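Local coordinates for protein hydrolase, haloacid dehalogenase-like family (Porphyromonas gingivalis, PDB 2I6X) that probably acts as a hydrolase of the haloacid dehalogenase superfamily, at residues N7-L12 / T170-D175; G13-H18 / Y191-G196; A92-Y97 / N198-I203; L107-N112 / S135-V140. All coordinates share one frame; numbering follows the deposited sequence. Where two conformers were deposited one is given.

Interaction 1 (N7-L12 / T170-D175); sequences NIVFDL and TLFIDD
Asn7 and Thr170 begin a parallel strand pairing that runs in step as far as Phe10 and Ile173, with N and O of alternate residues turned to the partner strand. Asn7 O accepts from Leu171 N at 2.8 Å. Val9 is gripped twice, its N giving to Leu171 O and its O taking from Ile173 N, and Ile173 O then receives Asp11 N at 2.9 Å. At the start of the pairing, Asn7 ND2 adds a side-chain bond to Thr170 OG1 (2.9 Å), tilted 19° out of the amide plane; that hydroxyl also pairs with Lys166 O.

Past the strand ends the carboxylates gather: Asp11 OD2 lies 3.2 Å from Asp174 OD1 and 3.3 Å from Asp175 OD1. Asp174 OD2 has Lys150 and Asn179 as partners, while its OD1 takes Gly176 N. Acids at such strand ends are consistent with the HAD active site, which in relatives binds magnesium.

Ile173 CD1 fills the space beside Ile8 CG2 and Phe10 CE1, 3.7 Å from each. Helices 92-101 and 200-207 cover this face; strand 106-111 pairs with the far edge of 7-10, and strand 189-191 with that of 170-173.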
loop_
_atom_site.group_PDB
_atom_site.type_symbol
_atom_site.label_atom_id
_atom_site.label_comp_id
_atom_site.label_asym_id
_atom_site.label_seq_id
_atom_site.Cartn_x
_atom_site.Cartn_y
_atom_site.Cartn_z
ATOM N N ASN A 7 -0.183 16.705 9.085
ATOM C CA ASN A 7 0.357 15.594 8.323
ATOM C C ASN A 7 -0.772 14.684 7.844
ATOM O O ASN A 7 -1.782 14.526 8.534
ATOM C CB ASN A 7 1.348 14.771 9.156
ATOM C CG ASN A 7 2.130 15.614 10.153
ATOM O OD1 ASN A 7 3.011 16.394 9.777
ATOM N ND2 ASN A 7 1.808 15.463 11.431
ATOM N N ILE A 8 -0.609 14.105 6.659
ATOM C CA ILE A 8 -1.592 13.181 6.158
ATOM C C ILE A 8 -0.827 11.980 5.641
ATOM O O ILE A 8 0.146 12.142 4.911
ATOM C CB ILE A 8 -2.467 13.792 5.006
ATOM C CG1 ILE A 8 -3.097 15.131 5.409
ATOM C CG2 ILE A 8 -3.566 12.817 4.571
ATOM C CD1 ILE A 8 -3.318 16.031 4.231
ATOM N N VAL A 9 -1.280 10.784 6.014
ATOM C CA VAL A 9 -0.656 9.515 5.648
ATOM C C VAL A 9 -1.684 8.719 4.872
ATOM O O VAL A 9 -2.822 8.590 5.309
ATOM C CB VAL A 9 -0.251 8.688 6.916
ATOM C CG1 VAL A 9 0.328 7.311 6.513
ATOM C CG2 VAL A 9 0.740 9.454 7.771
ATOM N N PHE A 10 -1.286 8.189 3.718
ATOM C CA PHE A 10 -2.180 7.438 2.851
ATOM C C PHE A 10 -1.705 6.012 2.741
ATOM O O PHE A 10 -0.497 5.766 2.692
ATOM C CB PHE A 10 -2.143 8.034 1.440
ATOM C CG PHE A 10 -2.657 9.436 1.353
ATOM C CD1 PHE A 10 -3.976 9.687 0.966
ATOM C CD2 PHE A 10 -1.826 10.512 1.627
ATOM C CE1 PHE A 10 -4.458 10.991 0.880
ATOM C CE2 PHE A 10 -2.304 11.803 1.558
ATOM C CZ PHE A 10 -3.625 12.040 1.181
ATOM N N ASP A 11 -2.634 5.063 2.659
ATOM C CA ASP A 11 -2.270 3.740 2.105
ATOM C C ASP A 11 -2.254 3.862 0.564
ATOM O O ASP A 11 -2.758 4.827 0.008
ATOM C CB ASP A 11 -3.287 2.690 2.558
ATOM C CG ASP A 11 -2.841 1.259 2.310
ATOM O OD1 ASP A 11 -1.660 0.976 1.965
ATOM O OD2 ASP A 11 -3.726 0.388 2.459
ATOM N N LEU A 12 -1.681 2.877 -0.111
ATOM C CA LEU A 12 -1.626 2.834 -1.547
ATOM C C LEU A 12 -2.805 1.998 -2.056
ATOM O O LEU A 12 -3.774 2.555 -2.603
ATOM C CB LEU A 12 -0.286 2.241 -2.009
ATOM C CG LEU A 12 -0.013 2.230 -3.528
ATOM C CD1 LEU A 12 -0.089 3.625 -4.162
ATOM C CD2 LEU A 12 1.345 1.587 -3.783
ATOM N N THR A 170 -1.985 14.183 12.820
ATOM C CA THR A 170 -1.864 13.410 11.593
ATOM C C THR A 170 -3.178 12.738 11.229
ATOM O O THR A 170 -3.820 12.144 12.086
ATOM C CB THR A 170 -0.732 12.346 11.717
ATOM O OG1 THR A 170 0.473 12.990 12.177
ATOM C CG2 THR A 170 -0.476 11.690 10.398
ATOM N N LEU A 171 -3.568 12.836 9.955
ATOM C CA LEU A 171 -4.729 12.105 9.444
ATOM C C LEU A 171 -4.269 10.856 8.691
ATOM O O LEU A 171 -3.463 10.959 7.780
ATOM C CB LEU A 171 -5.583 13.021 8.565
ATOM C CG LEU A 171 -6.781 12.426 7.836
ATOM C CD1 LEU A 171 -7.808 11.871 8.831
ATOM C CD2 LEU A 171 -7.407 13.497 6.931
ATOM N N PHE A 172 -4.754 9.681 9.098
ATOM C CA PHE A 172 -4.338 8.378 8.516
ATOM C C PHE A 172 -5.474 7.796 7.699
ATOM O O PHE A 172 -6.577 7.592 8.219
ATOM C CB PHE A 172 -3.908 7.408 9.635
ATOM C CG PHE A 172 -3.549 5.989 9.152
ATOM C CD1 PHE A 172 -2.360 5.744 8.456
ATOM C CD2 PHE A 172 -4.390 4.905 9.430
ATOM C CE1 PHE A 172 -2.010 4.423 8.019
ATOM C CE2 PHE A 172 -4.065 3.603 9.019
ATOM C CZ PHE A 172 -2.868 3.353 8.306
ATOM N N ILE A 173 -5.238 7.583 6.399
ATOM C CA ILE A 173 -6.309 7.169 5.467
ATOM C C ILE A 173 -5.998 5.773 4.968
ATOM O O ILE A 173 -5.058 5.565 4.180
ATOM C CB ILE A 173 -6.516 8.198 4.327
ATOM C CG1 ILE A 173 -6.741 9.606 4.902
ATOM C CG2 ILE A 173 -7.685 7.774 3.370
ATOM C CD1 ILE A 173 -6.593 10.764 3.878
ATOM N N ASP A 174 -6.758 4.796 5.465
ATOM C CA ASP A 174 -6.485 3.374 5.170
ATOM C C ASP A 174 -7.812 2.626 5.145
ATOM O O ASP A 174 -8.655 2.875 5.978
ATOM C CB ASP A 174 -5.534 2.769 6.209
ATOM C CG ASP A 174 -4.863 1.453 5.753
ATOM O OD1 ASP A 174 -5.523 0.590 5.147
ATOM O OD2 ASP A 174 -3.652 1.246 6.030
ATOM N N ASP A 175 -7.972 1.718 4.189
ATOM C CA ASP A 175 -9.199 0.959 3.990
ATOM C C ASP A 175 -9.184 -0.316 4.816
ATOM O O ASP A 175 -10.174 -1.050 4.849
ATOM C CB ASP A 175 -9.368 0.599 2.486
ATOM C CG ASP A 175 -8.176 -0.245 1.929
ATOM O OD1 ASP A 175 -6.971 0.091 2.179
ATOM O OD2 ASP A 175 -8.461 -1.246 1.225
#

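Interaction 2 (G13-H18 / Y191-G196)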
loop_
_atom_site.group_PDB
_atom_site.type_symbol
_atom_site.label_atom_id
_atom_site.label_comp_id
_atom_site.label_asym_id
_atom_site.label_seq_id
_atom_site.Cartn_x
_atom_site.Cartn_y
_atom_site.Cartn_z
ATOM N N GLY A 13 -2.726 0.677 -1.869
ATOM C CA GLY A 13 -3.790 -0.232 -2.246
ATOM C C GLY A 13 -5.060 0.139 -1.506
ATOM O O GLY A 13 -5.028 0.385 -0.273
ATOM N N GLY A 14 -6.176 0.193 -2.239
ATOM C CA GLY A 14 -7.477 0.466 -1.626
ATOM C C GLY A 14 -7.801 1.947 -1.666
ATOM O O GLY A 14 -8.793 2.365 -2.270
ATOM N N VAL A 15 -6.919 2.742 -1.097
ATOM C CA VAL A 15 -7.053 4.190 -1.032
ATOM C C VAL A 15 -6.737 4.935 -2.369
ATOM O O VAL A 15 -7.530 5.741 -2.848
ATOM C CB VAL A 15 -6.155 4.696 0.176
ATOM C CG1 VAL A 15 -6.156 6.206 0.284
ATOM C CG2 VAL A 15 -6.656 4.062 1.448
ATOM N N LEU A 16 -5.571 4.656 -2.959
ATOM C CA LEU A 16 -5.123 5.364 -4.158
ATOM C C LEU A 16 -5.238 4.484 -5.404
ATOM O O LEU A 16 -5.445 4.983 -6.518
ATOM C CB LEU A 16 -3.690 5.850 -3.967
ATOM C CG LEU A 16 -3.400 6.861 -2.846
ATOM C CD1 LEU A 16 -1.885 7.050 -2.579
ATOM C CD2 LEU A 16 -4.048 8.198 -3.197
ATOM N N ILE A 17 -5.084 3.171 -5.229
ATOM C CA ILE A 17 -5.257 2.253 -6.340
ATOM C C ILE A 17 -6.392 1.326 -5.949
ATOM O O ILE A 17 -6.291 0.611 -4.940
ATOM C CB ILE A 17 -3.982 1.379 -6.614
ATOM C CG1 ILE A 17 -2.727 2.239 -6.763
ATOM C CG2 ILE A 17 -4.206 0.414 -7.831
ATOM C CD1 ILE A 17 -1.461 1.413 -6.941
ATOM N N HIS A 18 -7.482 1.363 -6.716
ATOM C CA HIS A 18 -8.611 0.442 -6.549
ATOM C C HIS A 18 -8.115 -0.956 -6.867
ATOM O O HIS A 18 -7.418 -1.166 -7.874
ATOM C CB HIS A 18 -9.781 0.837 -7.481
ATOM C CG HIS A 18 -10.968 -0.088 -7.427
ATOM N ND1 HIS A 18 -11.959 -0.082 -8.386
ATOM C CD2 HIS A 18 -11.328 -1.038 -6.532
ATOM C CE1 HIS A 18 -12.873 -0.988 -8.084
ATOM N NE2 HIS A 18 -12.511 -1.586 -6.965
ATOM N N TYR A 191 -9.359 7.891 8.811
ATOM C CA TYR A 191 -10.514 7.785 7.916
ATOM C C TYR A 191 -10.406 6.459 7.158
ATOM O O TYR A 191 -9.334 6.115 6.708
ATOM C CB TYR A 191 -10.609 8.970 6.957
ATOM C CG TYR A 191 -11.856 8.892 6.111
ATOM C CD1 TYR A 191 -13.073 9.380 6.589
ATOM C CD2 TYR A 191 -11.828 8.304 4.839
ATOM C CE1 TYR A 191 -14.219 9.289 5.831
ATOM C CE2 TYR A 191 -12.961 8.203 4.074
ATOM C CZ TYR A 191 -14.158 8.697 4.570
ATOM O OH TYR A 191 -15.305 8.613 3.807
ATOM N N CYS A 192 -11.504 5.708 7.077
ATOM C CA CYS A 192 -11.502 4.365 6.480
ATOM C C CYS A 192 -12.375 4.355 5.230
ATOM O O CYS A 192 -13.579 4.114 5.303
ATOM C CB CYS A 192 -11.974 3.287 7.466
ATOM S SG CYS A 192 -11.587 1.569 6.934
ATOM N N PRO A 193 -11.762 4.623 4.071
ATOM C CA PRO A 193 -12.528 4.584 2.832
ATOM C C PRO A 193 -12.764 3.139 2.415
ATOM O O PRO A 193 -12.069 2.227 2.882
ATOM C CB PRO A 193 -11.604 5.276 1.820
ATOM C CG PRO A 193 -10.205 5.035 2.353
ATOM C CD PRO A 193 -10.329 4.927 3.857
ATOM N N ASP A 194 -13.755 2.930 1.570
ATOM C CA ASP A 194 -13.855 1.685 0.816
ATOM C C ASP A 194 -12.842 1.628 -0.339
ATOM O O ASP A 194 -12.466 2.652 -0.922
ATOM C CB ASP A 194 -15.282 1.481 0.256
ATOM C CG ASP A 194 -16.292 1.117 1.343
ATOM O OD1 ASP A 194 -15.902 0.475 2.363
ATOM O OD2 ASP A 194 -17.484 1.469 1.171
ATOM N N ASN A 195 -12.415 0.412 -0.654
ATOM C CA ASN A 195 -11.755 0.136 -1.904
ATOM C C ASN A 195 -12.630 0.675 -3.067
ATOM O O ASN A 195 -13.744 0.170 -3.305
ATOM C CB ASN A 195 -11.504 -1.372 -2.028
ATOM C CG ASN A 195 -10.857 -1.737 -3.344
ATOM O OD1 ASN A 195 -9.906 -1.089 -3.755
ATOM N ND2 ASN A 195 -11.399 -2.746 -4.035
ATOM N N GLY A 196 -12.131 1.717 -3.748
ATOM C CA GLY A 196 -12.815 2.334 -4.881
ATOM C C GLY A 196 -13.687 3.559 -4.594
ATOM O O GLY A 196 -14.287 4.134 -5.512
HETATM O O HOH W 1 -10.538 4.508 -1.895
#
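Gly14 and Asp194 meet through water 1, which lies 2.8 Å from Gly14 O and 2.8 Å from Asp194 O, within bonding distance of both; it can donate to either, though it has more acceptors in reach than protons. Gly14 is held on its own side as well, its N giving to Ile17 O in a tight loop. Its backbone angles, phi 93° and psi -57°, are ones that a residue without a side chain adopts readily, and Asn195 OD1 approaches Gly14 CA to 3.6 Å.

Among the ring and amide contacts, Asn195 OD1 takes the backbone N of Leu19, a bond that fixes the amide beside the turn. In the conformer of His18 described here, one of two modelled, the imidazole turns its edge to this amide, with CD2 3.0 Å from Asn195 ND2 and the two planes 60° apart. Gly196 CA lies over one face of the same ring, 4.1 Å from its centroid. These histidine contacts carry the doubt that the second conformer brings.

The apolar part is small: Val15 CG2 touches Pro193 CG at 3.8 Å, and both side chains also rest on Ile173.

The turn directly after strand 7-10 and the antiparallel pair 17-19 and 87-90 are consistent with the squiggle and flap of HAD proteins. The contact joins that turn to the loop between strand 189-191 and helix 200-207, and Val15 O reaches on to Trp199 and to Lys94 of helix 92-101.

Interaction 3 (A92-Y97 / N198-I203); sequences AEKFDY and NWIPAI
Lys94 and Trp199 meet because the lysine, extended beyond CG, lies flat along the indole, while Trp199 takes a chi1 of 46°, which sets CG between the backbone N and the carbonyl carbon and lays the ring against the lysine chain. Tyr97 sends its CG opposite the backbone N (chi1 174°), which carries the phenol across to Ile200.

The methylenes of Lys94 cover one face of the tryptophan. CD sits toward the rim, 3.6 Å from Trp199 CZ2, and CE lies 4.0 Å from the centroid of the five-membered ring, a CH-pi contact. The chain then ends with NZ 3.3 Å from Trp199 NE1. Both are donors and do not bond to each other; they share Val15 O as acceptor, and NZ also reaches Glu197 O.

Along its edge the indole meets the phenol, with Trp199 CZ3 3.7 Å from Tyr97 CD2. Ile200 and Tyr97 run antiparallel past one another, which puts Ile200 CG2 almost over the middle of the tyrosine ring, 4.0 Å from its centroid and 12° off the normal, while Ile200 CD1 packs 3.9 Å from Tyr97 CB. Just before, Asn198 OD1 takes Ile200 N at 3.2 Å, a capping bond at the start of helix 200-207.

Helices 92-101 and 200-207 lie on the same side of the central parallel sheet, on the residues Ile8, Phe10 and Ile173. This layering of helices against a parallel sheet is that of the Rossmann-like HAD core.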
loop_
_atom_site.group_PDB
_atom_site.type_symbol
_atom_site.label_atom_id
_atom_site.label_comp_id
_atom_site.label_asym_id
_atom_site.label_seq_id
_atom_site.Cartn_x
_atom_site.Cartn_y
_atom_site.Cartn_z
ATOM N N ALA A 92 -5.712 8.636 -11.093
ATOM C CA ALA A 92 -5.104 9.889 -11.513
ATOM C C ALA A 92 -5.627 11.090 -10.698
ATOM O O ALA A 92 -4.832 11.926 -10.267
ATOM C CB ALA A 92 -5.337 10.125 -13.034
ATOM N N GLU A 93 -6.950 11.173 -10.491
ATOM C CA GLU A 93 -7.526 12.315 -9.788
ATOM C C GLU A 93 -7.134 12.405 -8.314
ATOM O O GLU A 93 -6.913 13.499 -7.816
ATOM C CB GLU A 93 -9.035 12.466 -10.023
ATOM C CG GLU A 93 -10.002 11.638 -9.165
ATOM C CD GLU A 93 -11.480 11.959 -9.511
ATOM O OE1 GLU A 93 -11.983 13.049 -9.109
ATOM O OE2 GLU A 93 -12.135 11.126 -10.207
ATOM N N LYS A 94 -7.018 11.262 -7.637
ATOM C CA LYS A 94 -6.572 11.257 -6.250
ATOM C C LYS A 94 -5.102 11.634 -6.143
ATOM O O LYS A 94 -4.713 12.313 -5.200
ATOM C CB LYS A 94 -6.867 9.932 -5.563
ATOM C CG LYS A 94 -8.358 9.637 -5.435
ATOM C CD LYS A 94 -8.549 8.262 -4.823
ATOM C CE LYS A 94 -9.995 7.789 -4.819
ATOM N NZ LYS A 94 -10.074 6.413 -4.228
ATOM N N PHE A 95 -4.289 11.245 -7.128
ATOM C CA PHE A 95 -2.898 11.713 -7.141
ATOM C C PHE A 95 -2.790 13.216 -7.410
ATOM O O PHE A 95 -1.988 13.902 -6.778
ATOM C CB PHE A 95 -2.033 10.899 -8.103
ATOM C CG PHE A 95 -1.547 9.624 -7.512
ATOM C CD1 PHE A 95 -0.475 9.622 -6.609
ATOM C CD2 PHE A 95 -2.179 8.421 -7.807
ATOM C CE1 PHE A 95 -0.004 8.414 -6.034
ATOM C CE2 PHE A 95 -1.733 7.216 -7.228
ATOM C CZ PHE A 95 -0.634 7.218 -6.347
ATOM N N ASP A 96 -3.604 13.715 -8.339
ATOM C CA ASP A 96 -3.710 15.148 -8.565
ATOM C C ASP A 96 -4.081 15.904 -7.288
ATOM O O ASP A 96 -3.476 16.930 -6.984
ATOM C CB ASP A 96 -4.723 15.457 -9.684
ATOM C CG ASP A 96 -4.129 15.281 -11.067
ATOM O OD1 ASP A 96 -2.882 15.172 -11.176
ATOM O OD2 ASP A 96 -4.892 15.259 -12.053
ATOM N N TYR A 97 -5.062 15.378 -6.549
ATOM C CA TYR A 97 -5.531 15.996 -5.325
ATOM C C TYR A 97 -4.434 16.018 -4.264
ATOM O O TYR A 97 -4.240 17.010 -3.581
ATOM C CB TYR A 97 -6.773 15.289 -4.783
ATOM C CG TYR A 97 -7.174 15.828 -3.436
ATOM C CD1 TYR A 97 -7.589 17.163 -3.292
ATOM C CD2 TYR A 97 -7.118 15.030 -2.307
ATOM C CE1 TYR A 97 -7.935 17.685 -2.037
ATOM C CE2 TYR A 97 -7.468 15.536 -1.033
ATOM C CZ TYR A 97 -7.871 16.862 -0.914
ATOM O OH TYR A 97 -8.223 17.365 0.312
ATOM N N ASN A 198 -14.648 7.425 -3.948
ATOM C CA ASN A 198 -14.101 8.778 -4.122
ATOM C C ASN A 198 -14.148 9.564 -2.837
ATOM O O ASN A 198 -15.178 10.162 -2.508
ATOM C CB ASN A 198 -14.779 9.635 -5.206
ATOM C CG ASN A 198 -14.074 11.017 -5.350
ATOM O OD1 ASN A 198 -12.894 11.157 -4.958
ATOM N ND2 ASN A 198 -14.778 12.021 -5.884
ATOM N N TRP A 199 -13.022 9.606 -2.143
ATOM C CA TRP A 199 -12.981 10.206 -0.816
ATOM C C TRP A 199 -12.519 11.653 -0.807
ATOM O O TRP A 199 -12.384 12.231 0.261
ATOM C CB TRP A 199 -12.092 9.389 0.118
ATOM C CG TRP A 199 -10.757 8.964 -0.471
ATOM C CD1 TRP A 199 -10.395 7.689 -0.806
ATOM C CD2 TRP A 199 -9.626 9.797 -0.771
ATOM N NE1 TRP A 199 -9.118 7.671 -1.301
ATOM C CE2 TRP A 199 -8.610 8.946 -1.278
ATOM C CE3 TRP A 199 -9.370 11.172 -0.675
ATOM C CZ2 TRP A 199 -7.340 9.438 -1.693
ATOM C CZ3 TRP A 199 -8.127 11.661 -1.083
ATOM C CH2 TRP A 199 -7.128 10.794 -1.599
ATOM N N ILE A 200 -12.233 12.214 -1.980
ATOM C CA ILE A 200 -11.731 13.572 -2.063
ATOM C C ILE A 200 -12.649 14.546 -1.332
ATOM O O ILE A 200 -12.166 15.267 -0.465
ATOM C CB ILE A 200 -11.441 14.042 -3.513
ATOM C CG1 ILE A 200 -10.234 13.287 -4.078
ATOM C CG2 ILE A 200 -11.191 15.544 -3.552
ATOM C CD1 ILE A 200 -10.124 13.385 -5.605
ATOM N N PRO A 201 -13.968 14.578 -1.666
ATOM C CA PRO A 201 -14.834 15.518 -0.911
ATOM C C PRO A 201 -14.796 15.368 0.627
ATOM O O PRO A 201 -14.680 16.373 1.337
ATOM C CB PRO A 201 -16.236 15.255 -1.492
ATOM C CG PRO A 201 -15.968 14.757 -2.907
ATOM C CD PRO A 201 -14.733 13.874 -2.723
ATOM N N ALA A 202 -14.848 14.131 1.129
ATOM C CA ALA A 202 -14.845 13.870 2.579
ATOM C C ALA A 202 -13.535 14.272 3.261
ATOM O O ALA A 202 -13.537 14.818 4.372
ATOM C CB ALA A 202 -15.150 12.398 2.875
ATOM N N ILE A 203 -12.415 13.972 2.608
ATOM C CA ILE A 203 -11.107 14.367 3.131
ATOM C C ILE A 203 -10.933 15.915 3.088
ATOM O O ILE A 203 -10.483 16.511 4.072
ATOM C CB ILE A 203 -9.961 13.591 2.428
ATOM C CG1 ILE A 203 -10.064 12.076 2.686
ATOM C CG2 ILE A 203 -8.573 14.138 2.796
ATOM C CD1 ILE A 203 -10.267 11.629 4.137
#

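Interaction 4 (L107-N112 / S135-V140); sequences LFLLSN and SFFDKV
Phe137 presents its ring between two residues: Leu109 CB stands over the centre of one face, 3.9 Å from the centroid, and Phe136 CB covers the opposite face nearer the rim. The carbonyl carbon of Leu107 comes to its edge. Leu109 follows the ring outward, because its CG is turned opposite the backbone N (chi1 -170°), and CD1 ends 3.7 Å from Phe137 CZ. The other methyl, CD2, lies beside Val140 CG1 at 3.9 Å. Phe108 keeps to the other side of the strand, its ring edge near Lys139 O, and its CE1 touches Asp138 CB.

The polar bonds hold the start of the pairing. Leu107 and Asp138 exchange two: Asp138 N gives to Leu107 O at 2.7 Å, and Leu107 N gives to Asp138 OD2 at 2.9 Å, which receives it with the lone pair facing away from the other oxygen. Further along, Leu109 N reaches Lys139 O at 3.2 Å.

The parallel pairing within this beta-alpha-beta unit thus begins with a side-chain carboxylate as acceptor for Leu107 N. Asp138 OD1 forms a salt bridge with Arg102, which probably keeps the acid ionised and fixes its rotation; Lys139 NZ forms a salt bridge with Asp162 of helix 153-163. Phe137 and Leu109 are buried, while the charged Asp138 and Lys139 are exposed and paired with Arg102 and Asp162.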
loop_
_atom_site.group_PDB
_atom_site.type_symbol
_atom_site.label_atom_id
_atom_site.label_comp_id
_atom_site.label_asym_id
_atom_site.label_seq_id
_atom_site.Cartn_x
_atom_site.Cartn_y
_atom_site.Cartn_z
ATOM N N LEU A 107 3.106 15.011 3.664
ATOM C CA LEU A 107 2.385 13.892 3.091
ATOM C C LEU A 107 3.248 12.661 3.114
ATOM O O LEU A 107 4.423 12.708 2.764
ATOM C CB LEU A 107 2.000 14.197 1.640
ATOM C CG LEU A 107 1.139 15.439 1.441
ATOM C CD1 LEU A 107 0.872 15.666 -0.027
ATOM C CD2 LEU A 107 -0.171 15.359 2.251
ATOM N N PHE A 108 2.653 11.550 3.529
ATOM C CA PHE A 108 3.362 10.293 3.683
ATOM C C PHE A 108 2.533 9.145 3.128
ATOM O O PHE A 108 1.319 9.219 3.095
ATOM C CB PHE A 108 3.693 10.077 5.155
ATOM C CG PHE A 108 4.470 11.215 5.752
ATOM C CD1 PHE A 108 5.862 11.272 5.616
ATOM C CD2 PHE A 108 3.809 12.251 6.412
ATOM C CE1 PHE A 108 6.576 12.341 6.132
ATOM C CE2 PHE A 108 4.526 13.307 6.952
ATOM C CZ PHE A 108 5.908 13.353 6.811
ATOM N N LEU A 109 3.212 8.107 2.657
ATOM C CA LEU A 109 2.562 6.856 2.309
ATOM C C LEU A 109 2.955 5.774 3.326
ATOM O O LEU A 109 4.139 5.606 3.644
ATOM C CB LEU A 109 2.919 6.430 0.880
ATOM C CG LEU A 109 2.127 5.250 0.283
ATOM C CD1 LEU A 109 0.813 5.701 -0.360
ATOM C CD2 LEU A 109 2.994 4.447 -0.730
ATOM N N LEU A 110 1.968 5.059 3.860
ATOM C CA LEU A 110 2.282 3.900 4.687
ATOM C C LEU A 110 1.534 2.710 4.090
ATOM O O LEU A 110 0.315 2.603 4.181
ATOM C CB LEU A 110 1.962 4.101 6.180
ATOM C CG LEU A 110 2.161 2.869 7.069
ATOM C CD1 LEU A 110 3.625 2.501 7.079
ATOM C CD2 LEU A 110 1.615 3.030 8.528
ATOM N N SER A 111 2.309 1.792 3.523
ATOM C CA SER A 111 1.740 0.772 2.677
ATOM C C SER A 111 2.322 -0.613 2.916
ATOM O O SER A 111 3.537 -0.769 2.983
ATOM C CB SER A 111 1.928 1.205 1.215
ATOM O OG SER A 111 1.636 0.152 0.354
ATOM N N ASN A 112 1.444 -1.609 3.060
ATOM C CA ASN A 112 1.858 -3.013 2.905
ATOM C C ASN A 112 1.901 -3.327 1.425
ATOM O O ASN A 112 0.872 -3.304 0.746
ATOM C CB ASN A 112 0.936 -4.009 3.599
ATOM C CG ASN A 112 1.133 -4.055 5.076
ATOM O OD1 ASN A 112 2.041 -3.430 5.634
ATOM N ND2 ASN A 112 0.273 -4.796 5.742
ATOM N N SER A 135 7.509 10.753 -5.698
ATOM C CA SER A 135 7.388 12.193 -5.924
ATOM C C SER A 135 6.150 12.895 -5.314
ATOM O O SER A 135 6.071 14.111 -5.348
ATOM C CB SER A 135 7.458 12.502 -7.423
ATOM O OG SER A 135 6.190 12.315 -8.033
ATOM N N PHE A 136 5.178 12.154 -4.786
ATOM C CA PHE A 136 3.991 12.790 -4.171
ATOM C C PHE A 136 4.128 12.918 -2.653
ATOM O O PHE A 136 3.346 13.618 -2.015
ATOM C CB PHE A 136 2.709 12.024 -4.493
ATOM C CG PHE A 136 2.329 12.053 -5.945
ATOM C CD1 PHE A 136 1.504 13.052 -6.446
ATOM C CD2 PHE A 136 2.791 11.070 -6.816
ATOM C CE1 PHE A 136 1.157 13.074 -7.821
ATOM C CE2 PHE A 136 2.453 11.085 -8.162
ATOM C CZ PHE A 136 1.627 12.081 -8.670
ATOM N N PHE A 137 5.108 12.246 -2.068
ATOM C CA PHE A 137 5.185 12.202 -0.616
ATOM C C PHE A 137 6.490 12.766 -0.122
ATOM O O PHE A 137 7.494 12.781 -0.851
ATOM C CB PHE A 137 4.960 10.765 -0.132
ATOM C CG PHE A 137 3.709 10.155 -0.704
ATOM C CD1 PHE A 137 2.463 10.454 -0.161
ATOM C CD2 PHE A 137 3.760 9.352 -1.828
ATOM C CE1 PHE A 137 1.297 9.930 -0.698
ATOM C CE2 PHE A 137 2.588 8.815 -2.365
ATOM C CZ PHE A 137 1.364 9.116 -1.797
ATOM N N ASP A 138 6.469 13.264 1.106
ATOM C CA ASP A 138 7.710 13.641 1.739
ATOM C C ASP A 138 8.523 12.380 1.961
ATOM O O ASP A 138 9.735 12.371 1.733
ATOM C CB ASP A 138 7.456 14.453 3.005
ATOM C CG ASP A 138 6.870 15.821 2.680
ATOM O OD1 ASP A 138 7.596 16.675 2.122
ATOM O OD2 ASP A 138 5.670 16.035 2.929
ATOM N N LYS A 139 7.838 11.304 2.329
ATOM C CA LYS A 139 8.443 9.977 2.397
ATOM C C LYS A 139 7.451 8.816 2.232
ATOM O O LYS A 139 6.304 8.883 2.670
ATOM C CB LYS A 139 9.258 9.804 3.682
ATOM C CG LYS A 139 10.164 8.585 3.663
ATOM C CD LYS A 139 11.451 8.848 4.425
ATOM C CE LYS A 139 12.358 7.639 4.426
ATOM N NZ LYS A 139 13.524 7.828 5.392
ATOM N N VAL A 140 7.951 7.756 1.598
ATOM C CA VAL A 140 7.267 6.487 1.424
ATOM C C VAL A 140 7.755 5.448 2.445
ATOM O O VAL A 140 8.955 5.148 2.552
ATOM C CB VAL A 140 7.433 5.986 -0.036
ATOM C CG1 VAL A 140 6.879 4.577 -0.209
ATOM C CG2 VAL A 140 6.724 6.962 -0.991
#

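Overall arrangement
From the N terminus, strand 7-10 and the loop after it open two long loops. Interaction 1 closes the first on strand 170-173, and interaction 2 closes the second on the loop after strand 189-191. Helix 92-101 opens a third, closed by interaction 3 on helix 200-207. These three cross one another, since each begins before the previous one has closed and closes after it. Interaction 4, from strand 106-111 to strand 139-142, is short and falls within all three. Interactions 1 and 4 share the parallel sheet through the pairing of 7-10 with 106-111; interaction 3 packs its helices over that sheet, and interaction 2 is tied to interaction 3 through Val15 O, which takes both Lys94 NZ and Trp199 NE1.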